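Local coordinates for amine oxidase (PDB 3PGB), which probably oxidises primary amines, with a copper ion and a protein-derived topaquinone as its cofactors, at residues A[309-313]-A[704-708]; A[106-110]-A[130-134]; A[451-456]-A[467-471]. All blocks are in the same frame, centred on the assembly; numbering follows the deposited sequence.

Contact 1: A[309-313]-A[704-708]; sequences AWAHT and DLPNT
The carbonyl oxygen of His312 lies against the Pro706 ring, 3.1 Å from Pro706 CG and 3.2 Å from Pro706 CB. No hydrogen bond joins 309-313 to 704-708, so the contact rests on van der Waals packing. The Pro706 ring fits against the backbone where the short 3-10 turn ends. That turn is closed by His312 N to Ala309 O, at 2.9 Å. Pro706 CB also touches Ala311 C at 3.6 Å. The proline is presented this way by a cis peptide bond after Leu705, which makes 704-707 a type VI turn.

Trp310 and Leu705 make the apolar side-chain touch. Trp310 CZ3 meets Leu705 CD2 at 4.1 Å. The leucine methyl stands at the rim of the indole, near the ring plane. Trp310 CG sits between the backbone N and the carbonyl carbon (chi1 69°), which turns the six-membered ring toward Leu705. Ala311 CB covers the centre of one indole face, His524 stacks on the indole, and Trp310 NE1 is bonded to Val306 O. At the other end, the Thr313 CG2 methyl packs on the end of the Asn707 side chain, 3.8 Å from Asn707 CG. Thr313 packs on Ser466 of the second subunit, and Asn707 on its Arg458.

Across the base of the turn, Thr708 OG1 donates to Asp704 OD1 at 2.8 Å, on the anti side and somewhat out of the carboxylate plane. Two groups hold this oxygen, since it is also bonded to His698 NE2. Asp704 OD2 is bonded to His701 N. His698 is a copper ligand, together with His532 and His534. The turn therefore carries a second-shell carboxylate of the three-histidine copper site of amine oxidases.

Contact 2: A[106-110]-A[130-134]; sequences LIELH and RHAHV
Glu108 and His133 pair through both backbone and side chains. Among the backbone bonds, Glu108 N donates to His133 O at 2.9 Å and His133 N to Glu108 O at 2.7 Å. They form an antiparallel hydrogen-bonded pair. The flanking pairs, Ile107 with Val134 and Leu109 with Ala132, are non-hydrogen-bonded. A CA-H...O contact from Val134 CA to Leu106 O, at 3.3 Å, adds to the ladder.

The side-chain bond lies on the face of Glu108 and His133. His133 ND1 donates to Glu108 OE2 at 2.8 Å, and the bond is nearly straight (171°). The oxygen lies in the imidazole plane, but the donor reaches its anti side from out of the carboxylate plane. The two flat groups are turned 56° apart. Glu108 CG lies between the backbone N and the carbonyl carbon (chi1 65°), and the chain beyond runs extended alongside His133. His133 NE2 is bonded to Asp148 OD2. Carboxylates at both nitrogens would favour a protonated imidazole.

These strands belong to an antiparallel sheet backed by helix 73-84, consistent with a small N-terminal alpha/beta domain of copper amine oxidases.

Apolar packing on the helix-facing side joins Ile107 CG2 to Val134 CG2 at 4.1 Å. Both side chains reach Leu83.

A methyl-on-guanidinium contact is separate: Leu109 CD1 sits over the guanidinium face, 3.8 Å from Arg130 CZ, while Arg130 NH1 pairs with Glu75.

Contact 3: A[451-456]-A[467-471]; sequences DADYPM and VTKNV
This contact lies in a beta hairpin interrupted by a loop. Strands 437-451 and 457-460 both pair antiparallel with strand 464-479. Between these two strands the chain bows out as a loop. The loop lies at the dimer interface, where Asp453 O is hydrogen-bonded to Arg476 of the second subunit. Asp451 and Val471 form the last non-hydrogen-bonded pair before the bow. Ala452 N then donates to Asn470 O at 2.9 Å. Past the bow, Met456 N donates to Thr468 O at 2.8 Å, a more bent bond (134°).

A salt bridge crosses beside the bow. Asp451 CG lies anti to the backbone N (chi1 -176°), and the carboxylate meets the tip of Lys469, whose chain crosses it at about a right angle. Lys469 NZ donates to the syn lone pair of Asp451 OD1, modelled at 2.5 Å, a distance probably too short to take literally. Its second bond, to Asp451 OD2, is weak. Lys469 also makes a cation-pi contact with Tyr419 of the second subunit.

Inside the bow a water bridges the two segments. It is bonded to Asp451 OD2, to Ala452 O and to Asn470 N, this last at 3.0 Å.

Asn470 points into the loop. Its CB lies 3.2 Å from Tyr454 O. Its amide nitrogen ND2 comes obliquely to the phenol ring, 3.2 Å from Tyr454 CZ, with amide and ring planes 57° apart. Arg503 of the second subunit makes a cation-pi contact with the same ring. At the far end, Pro455 CB presses on the Val467 methyl CG1 at 3.5 Å.

How the contacts relate
The three contacts do not touch; their nearest atoms are about 20 Å apart or more. Contact 2 is buried within one small sheet, and no other chain reaches it. Contacts 1 and 3 both meet the second subunit. Contact 1 is partly buried and near the copper site, whereas contact 3 is buried and away from the metal and active sites. Their chemistry differs. Contact 1 joins two loops by packing alone, contact 2 combines strand bonds with a histidine-carboxylate bond, and contact 3 uses a salt bridge and a water where the strand pairing breaks. Contact 1 meets the second subunit's copy of the 457-460 and 464-479 hairpin, the same element that contact 3 borders in this chain.

Contact 1: A[309-313]-A[704-708]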
loop_
_atom_site.group_PDB
_atom_site.type_symbol
_atom_site.label_atom_id
_atom_site.label_comp_id
_atom_site.label_asym_id
_atom_site.label_seq_id
_atom_site.Cartn_x
_atom_site.Cartn_y
_atom_site.Cartn_z
ATOM N N ALA A 309 -1.076 32.720 -6.928
ATOM C CA ALA A 309 -0.033 31.740 -6.573
ATOM C C ALA A 309 -0.592 30.469 -5.920
ATOM O O ALA A 309 -0.095 29.367 -6.169
ATOM C CB ALA A 309 1.007 32.385 -5.657
ATOM N N TRP A 310 -1.624 30.644 -5.092
ATOM C CA TRP A 310 -2.312 29.541 -4.412
ATOM C C TRP A 310 -2.761 28.421 -5.355
ATOM O O TRP A 310 -2.790 27.258 -4.954
ATOM C CB TRP A 310 -3.528 30.070 -3.637
ATOM C CG TRP A 310 -4.659 30.571 -4.510
ATOM C CD1 TRP A 310 -4.815 31.832 -5.012
ATOM C CD2 TRP A 310 -5.789 29.816 -4.973
ATOM N NE1 TRP A 310 -5.975 31.912 -5.755
ATOM C CE2 TRP A 310 -6.590 30.689 -5.747
ATOM C CE3 TRP A 310 -6.206 28.492 -4.803
ATOM C CZ2 TRP A 310 -7.774 30.276 -6.352
ATOM C CZ3 TRP A 310 -7.389 28.085 -5.405
ATOM C CH2 TRP A 310 -8.157 28.976 -6.170
ATOM N N ALA A 311 -3.120 28.780 -6.589
ATOM C CA ALA A 311 -3.575 27.810 -7.597
ATOM C C ALA A 311 -2.484 27.371 -8.580
ATOM O O ALA A 311 -2.760 26.619 -9.514
ATOM C CB ALA A 311 -4.763 28.380 -8.368
ATOM N N HIS A 312 -1.253 27.830 -8.370
ATOM C CA HIS A 312 -0.152 27.531 -9.281
ATOM C C HIS A 312 0.816 26.529 -8.663
ATOM O O HIS A 312 0.915 26.424 -7.449
ATOM C CB HIS A 312 0.580 28.816 -9.656
ATOM C CG HIS A 312 -0.269 29.795 -10.403
ATOM N ND1 HIS A 312 0.122 31.096 -10.633
ATOM C CD2 HIS A 312 -1.492 29.665 -10.969
ATOM C CE1 HIS A 312 -0.818 31.721 -11.316
ATOM N NE2 HIS A 312 -1.809 30.875 -11.533
ATOM N N THR A 313 1.545 25.811 -9.512
ATOM C CA THR A 313 2.363 24.671 -9.081
ATOM C C THR A 313 3.818 25.021 -8.767
ATOM O O THR A 313 4.543 24.192 -8.213
ATOM C CB THR A 313 2.352 23.580 -10.152
ATOM O OG1 THR A 313 2.805 24.134 -11.394
ATOM C CG2 THR A 313 0.943 23.033 -10.324
ATOM N N ASP A 704 -4.924 19.687 -1.307
ATOM C CA ASP A 704 -5.062 19.440 -2.737
ATOM C C ASP A 704 -4.837 20.714 -3.562
ATOM O O ASP A 704 -4.938 20.680 -4.783
ATOM C CB ASP A 704 -6.429 18.819 -3.032
ATOM C CG ASP A 704 -6.533 17.400 -2.508
ATOM O OD1 ASP A 704 -6.079 16.487 -3.222
ATOM O OD2 ASP A 704 -7.051 17.197 -1.392
ATOM N N LEU A 705 -4.527 21.824 -2.890
ATOM C CA LEU A 705 -4.169 23.073 -3.555
ATOM C C LEU A 705 -2.653 23.261 -3.511
ATOM O O LEU A 705 -2.053 23.156 -2.442
ATOM C CB LEU A 705 -4.828 24.260 -2.857
ATOM C CG LEU A 705 -6.349 24.240 -2.740
ATOM C CD1 LEU A 705 -6.805 25.452 -1.942
ATOM C CD2 LEU A 705 -7.000 24.210 -4.108
ATOM N N PRO A 706 -2.023 23.545 -4.662
ATOM C CA PRO A 706 -2.573 23.708 -6.013
ATOM C C PRO A 706 -2.942 22.384 -6.701
ATOM O O PRO A 706 -3.851 22.354 -7.538
ATOM C CB PRO A 706 -1.429 24.390 -6.761
ATOM C CG PRO A 706 -0.196 23.839 -6.077
ATOM C CD PRO A 706 -0.565 23.770 -4.634
ATOM N N ASN A 707 -2.238 21.309 -6.356
ATOM C CA ASN A 707 -2.471 20.005 -6.971
ATOM C C ASN A 707 -2.609 18.900 -5.955
ATOM O O ASN A 707 -2.061 18.980 -4.857
ATOM C CB ASN A 707 -1.312 19.638 -7.898
ATOM C CG ASN A 707 -1.400 20.310 -9.245
ATOM O OD1 ASN A 707 -2.335 21.071 -9.525
ATOM N ND2 ASN A 707 -0.424 20.026 -10.099
ATOM N N THR A 708 -3.328 17.857 -6.344
ATOM C CA THR A 708 -3.390 16.634 -5.567
ATOM C C THR A 708 -2.021 15.975 -5.641
ATOM O O THR A 708 -1.294 16.170 -6.613
ATOM C CB THR A 708 -4.485 15.697 -6.109
ATOM O OG1 THR A 708 -5.745 16.359 -6.002
ATOM C CG2 THR A 708 -4.546 14.377 -5.337
#

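Contact 2: A[106-110]-A[130-134]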
loop_
_atom_site.group_PDB
_atom_site.type_symbol
_atom_site.label_atom_id
_atom_site.label_comp_id
_atom_site.label_asym_id
_atom_site.label_seq_id
_atom_site.Cartn_x
_atom_site.Cartn_y
_atom_site.Cartn_z
ATOM N N LEU A 106 -11.180 7.935 -35.903
ATOM C CA LEU A 106 -10.102 7.043 -35.503
ATOM C C LEU A 106 -9.787 5.996 -36.561
ATOM O O LEU A 106 -10.681 5.481 -37.216
ATOM C CB LEU A 106 -10.459 6.339 -34.193
ATOM C CG LEU A 106 -9.408 5.402 -33.599
ATOM C CD1 LEU A 106 -8.142 6.160 -33.247
ATOM C CD2 LEU A 106 -9.969 4.684 -32.383
ATOM N N ILE A 107 -8.501 5.703 -36.715
ATOM C CA ILE A 107 -8.033 4.560 -37.489
ATOM C C ILE A 107 -7.002 3.852 -36.630
ATOM O O ILE A 107 -5.989 4.448 -36.248
ATOM C CB ILE A 107 -7.378 4.980 -38.817
ATOM C CG1 ILE A 107 -8.327 5.850 -39.644
ATOM C CG2 ILE A 107 -6.994 3.764 -39.612
ATOM C CD1 ILE A 107 -7.713 6.356 -40.935
ATOM N N GLU A 108 -7.266 2.590 -36.311
ATOM C CA GLU A 108 -6.376 1.810 -35.457
ATOM C C GLU A 108 -6.418 0.339 -35.842
ATOM O O GLU A 108 -7.270 -0.076 -36.623
ATOM C CB GLU A 108 -6.776 1.958 -33.987
ATOM C CG GLU A 108 -8.157 1.377 -33.657
ATOM C CD GLU A 108 -8.448 1.331 -32.173
ATOM O OE1 GLU A 108 -7.730 2.004 -31.396
ATOM O OE2 GLU A 108 -9.400 0.616 -31.784
ATOM N N LEU A 109 -5.499 -0.440 -35.279
ATOM C CA LEU A 109 -5.494 -1.877 -35.482
ATOM C C LEU A 109 -6.680 -2.460 -34.751
ATOM O O LEU A 109 -6.893 -2.179 -33.570
ATOM C CB LEU A 109 -4.208 -2.515 -34.943
ATOM C CG LEU A 109 -4.112 -4.044 -35.070
ATOM C CD1 LEU A 109 -3.970 -4.454 -36.527
ATOM C CD2 LEU A 109 -2.958 -4.605 -34.238
ATOM N N HIS A 110 -7.460 -3.267 -35.454
ATOM C CA HIS A 110 -8.446 -4.089 -34.788
ATOM C C HIS A 110 -7.668 -5.224 -34.156
ATOM O O HIS A 110 -6.974 -5.951 -34.858
ATOM C CB HIS A 110 -9.471 -4.632 -35.776
ATOM C CG HIS A 110 -10.435 -5.596 -35.164
ATOM N ND1 HIS A 110 -11.508 -5.194 -34.401
ATOM C CD2 HIS A 110 -10.482 -6.948 -35.197
ATOM C CE1 HIS A 110 -12.181 -6.254 -33.996
ATOM N NE2 HIS A 110 -11.580 -7.332 -34.466
ATOM N N ARG A 130 -4.305 -9.052 -40.461
ATOM C CA ARG A 130 -4.539 -7.767 -39.825
ATOM C C ARG A 130 -5.761 -7.108 -40.428
ATOM O O ARG A 130 -5.976 -7.196 -41.636
ATOM C CB ARG A 130 -3.342 -6.833 -39.994
ATOM C CG ARG A 130 -1.997 -7.456 -39.655
ATOM C CD ARG A 130 -0.965 -6.385 -39.326
ATOM N NE ARG A 130 -0.781 -6.289 -37.884
ATOM C CZ ARG A 130 -0.349 -5.217 -37.229
ATOM N NH1 ARG A 130 -0.039 -4.091 -37.870
ATOM N NH2 ARG A 130 -0.236 -5.282 -35.907
ATOM N N HIS A 131 -6.551 -6.457 -39.572
ATOM C CA HIS A 131 -7.656 -5.598 -40.003
ATOM C C HIS A 131 -7.602 -4.305 -39.214
ATOM O O HIS A 131 -7.158 -4.293 -38.063
ATOM C CB HIS A 131 -9.009 -6.266 -39.759
ATOM C CG HIS A 131 -9.125 -7.629 -40.358
ATOM N ND1 HIS A 131 -9.678 -7.851 -41.601
ATOM C CD2 HIS A 131 -8.758 -8.844 -39.886
ATOM C CE1 HIS A 131 -9.642 -9.144 -41.869
ATOM N NE2 HIS A 131 -9.090 -9.769 -40.845
ATOM N N ALA A 132 -8.061 -3.223 -39.831
ATOM C CA ALA A 132 -8.161 -1.941 -39.149
ATOM C C ALA A 132 -9.551 -1.790 -38.530
ATOM O O ALA A 132 -10.544 -2.262 -39.082
ATOM C CB ALA A 132 -7.875 -0.794 -40.112
ATOM N N HIS A 133 -9.594 -1.165 -37.359
ATOM C CA HIS A 133 -10.831 -0.687 -36.763
ATOM C C HIS A 133 -10.901 0.809 -37.062
ATOM O O HIS A 133 -9.964 1.552 -36.766
ATOM C CB HIS A 133 -10.842 -0.965 -35.257
ATOM C CG HIS A 133 -11.961 -0.291 -34.520
ATOM N ND1 HIS A 133 -11.793 0.279 -33.276
ATOM C CD2 HIS A 133 -13.258 -0.087 -34.856
ATOM C CE1 HIS A 133 -12.939 0.803 -32.877
ATOM N NE2 HIS A 133 -13.844 0.593 -33.816
ATOM N N VAL A 134 -11.991 1.239 -37.690
ATOM C CA VAL A 134 -12.166 2.646 -38.031
ATOM C C VAL A 134 -13.445 3.179 -37.401
ATOM O O VAL A 134 -14.441 2.461 -37.300
ATOM C CB VAL A 134 -12.185 2.859 -39.558
ATOM C CG1 VAL A 134 -12.510 4.312 -39.902
ATOM C CG2 VAL A 134 -10.851 2.461 -40.162
#

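Contact 3: A[451-456]-A[467-471]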
loop_
_atom_site.group_PDB
_atom_site.type_symbol
_atom_site.label_atom_id
_atom_site.label_comp_id
_atom_site.label_asym_id
_atom_site.label_seq_id
_atom_site.Cartn_x
_atom_site.Cartn_y
_atom_site.Cartn_z
ATOM N N ASP A 451 15.702 -0.753 -7.036
ATOM C CA ASP A 451 16.039 -1.430 -5.787
ATOM C C ASP A 451 15.175 -0.842 -4.681
ATOM O O ASP A 451 15.403 0.282 -4.252
ATOM C CB ASP A 451 17.520 -1.245 -5.465
ATOM C CG ASP A 451 17.957 -2.006 -4.222
ATOM O OD1 ASP A 451 19.155 -1.941 -3.884
ATOM O OD2 ASP A 451 17.124 -2.670 -3.581
ATOM N N ALA A 452 14.179 -1.609 -4.237
ATOM C CA ALA A 452 13.219 -1.144 -3.232
ATOM C C ALA A 452 13.929 -0.728 -1.959
ATOM O O ALA A 452 14.973 -1.287 -1.613
ATOM C CB ALA A 452 12.205 -2.228 -2.930
ATOM N N ASP A 453 13.354 0.239 -1.251
ATOM C CA ASP A 453 13.943 0.716 0.001
ATOM C C ASP A 453 13.924 -0.330 1.132
ATOM O O ASP A 453 14.483 -0.088 2.200
ATOM C CB ASP A 453 13.284 2.032 0.458
ATOM C CG ASP A 453 11.890 1.845 1.048
ATOM O OD1 ASP A 453 11.178 0.895 0.664
ATOM O OD2 ASP A 453 11.493 2.688 1.887
ATOM N N TYR A 454 13.283 -1.475 0.891
ATOM C CA TYR A 454 13.240 -2.579 1.851
ATOM C C TYR A 454 13.639 -3.869 1.136
ATOM O O TYR A 454 13.361 -4.022 -0.047
ATOM C CB TYR A 454 11.823 -2.713 2.445
ATOM C CG TYR A 454 10.760 -3.133 1.439
ATOM C CD1 TYR A 454 10.059 -2.191 0.695
ATOM C CD2 TYR A 454 10.465 -4.478 1.230
ATOM C CE1 TYR A 454 9.086 -2.580 -0.229
ATOM C CE2 TYR A 454 9.508 -4.873 0.313
ATOM C CZ TYR A 454 8.821 -3.923 -0.414
ATOM O OH TYR A 454 7.867 -4.321 -1.319
ATOM N N PRO A 455 14.269 -4.811 1.854
ATOM C CA PRO A 455 14.712 -6.057 1.239
ATOM C C PRO A 455 13.547 -6.991 0.944
ATOM O O PRO A 455 12.462 -6.808 1.482
ATOM C CB PRO A 455 15.616 -6.664 2.311
ATOM C CG PRO A 455 15.024 -6.213 3.576
ATOM C CD PRO A 455 14.480 -4.829 3.310
ATOM N N MET A 456 13.783 -7.982 0.090
ATOM C CA MET A 456 12.774 -8.985 -0.242
ATOM C C MET A 456 12.503 -9.917 0.948
ATOM O O MET A 456 11.350 -10.211 1.276
ATOM C CB MET A 456 13.247 -9.808 -1.451
ATOM C CG MET A 456 12.376 -11.013 -1.823
ATOM S SD MET A 456 10.892 -10.540 -2.728
ATOM C CE MET A 456 9.982 -9.777 -1.421
ATOM N N VAL A 467 20.061 -11.895 4.090
ATOM C CA VAL A 467 19.122 -10.959 3.471
ATOM C C VAL A 467 19.130 -11.072 1.943
ATOM O O VAL A 467 20.175 -11.336 1.344
ATOM C CB VAL A 467 19.446 -9.500 3.847
ATOM C CG1 VAL A 467 18.369 -8.562 3.310
ATOM C CG2 VAL A 467 19.580 -9.348 5.352
ATOM N N THR A 468 17.957 -10.891 1.335
ATOM C CA THR A 468 17.805 -10.848 -0.120
ATOM C C THR A 468 17.291 -9.468 -0.514
ATOM O O THR A 468 16.360 -8.949 0.107
ATOM C CB THR A 468 16.788 -11.896 -0.621
ATOM O OG1 THR A 468 17.203 -13.208 -0.224
ATOM C CG2 THR A 468 16.667 -11.851 -2.130
ATOM N N LYS A 469 17.894 -8.874 -1.539
ATOM C CA LYS A 469 17.461 -7.565 -2.009
ATOM C C LYS A 469 16.132 -7.675 -2.742
ATOM O O LYS A 469 15.806 -8.726 -3.282
ATOM C CB LYS A 469 18.503 -6.938 -2.941
ATOM C CG LYS A 469 19.853 -6.650 -2.293
ATOM C CD LYS A 469 20.670 -5.630 -3.103
ATOM C CE LYS A 469 20.737 -4.257 -2.431
ATOM N NZ LYS A 469 19.411 -3.677 -2.093
ATOM N N ASN A 470 15.373 -6.585 -2.745
ATOM C CA ASN A 470 14.117 -6.504 -3.489
ATOM C C ASN A 470 14.314 -5.634 -4.728
ATOM O O ASN A 470 14.032 -4.425 -4.719
ATOM C CB ASN A 470 13.002 -5.941 -2.596
ATOM C CG ASN A 470 11.648 -5.915 -3.280
ATOM O OD1 ASN A 470 11.443 -6.541 -4.313
ATOM N ND2 ASN A 470 10.715 -5.182 -2.699
ATOM N N VAL A 471 14.815 -6.255 -5.790
ATOM C CA VAL A 471 14.978 -5.577 -7.068
ATOM C C VAL A 471 13.813 -5.958 -7.974
ATOM O O VAL A 471 13.591 -7.146 -8.232
ATOM C CB VAL A 471 16.314 -5.943 -7.736
ATOM C CG1 VAL A 471 16.484 -5.161 -9.031
ATOM C CG2 VAL A 471 17.471 -5.665 -6.788
HETATM O O HOH W 1 15.878 -3.820 -1.647
#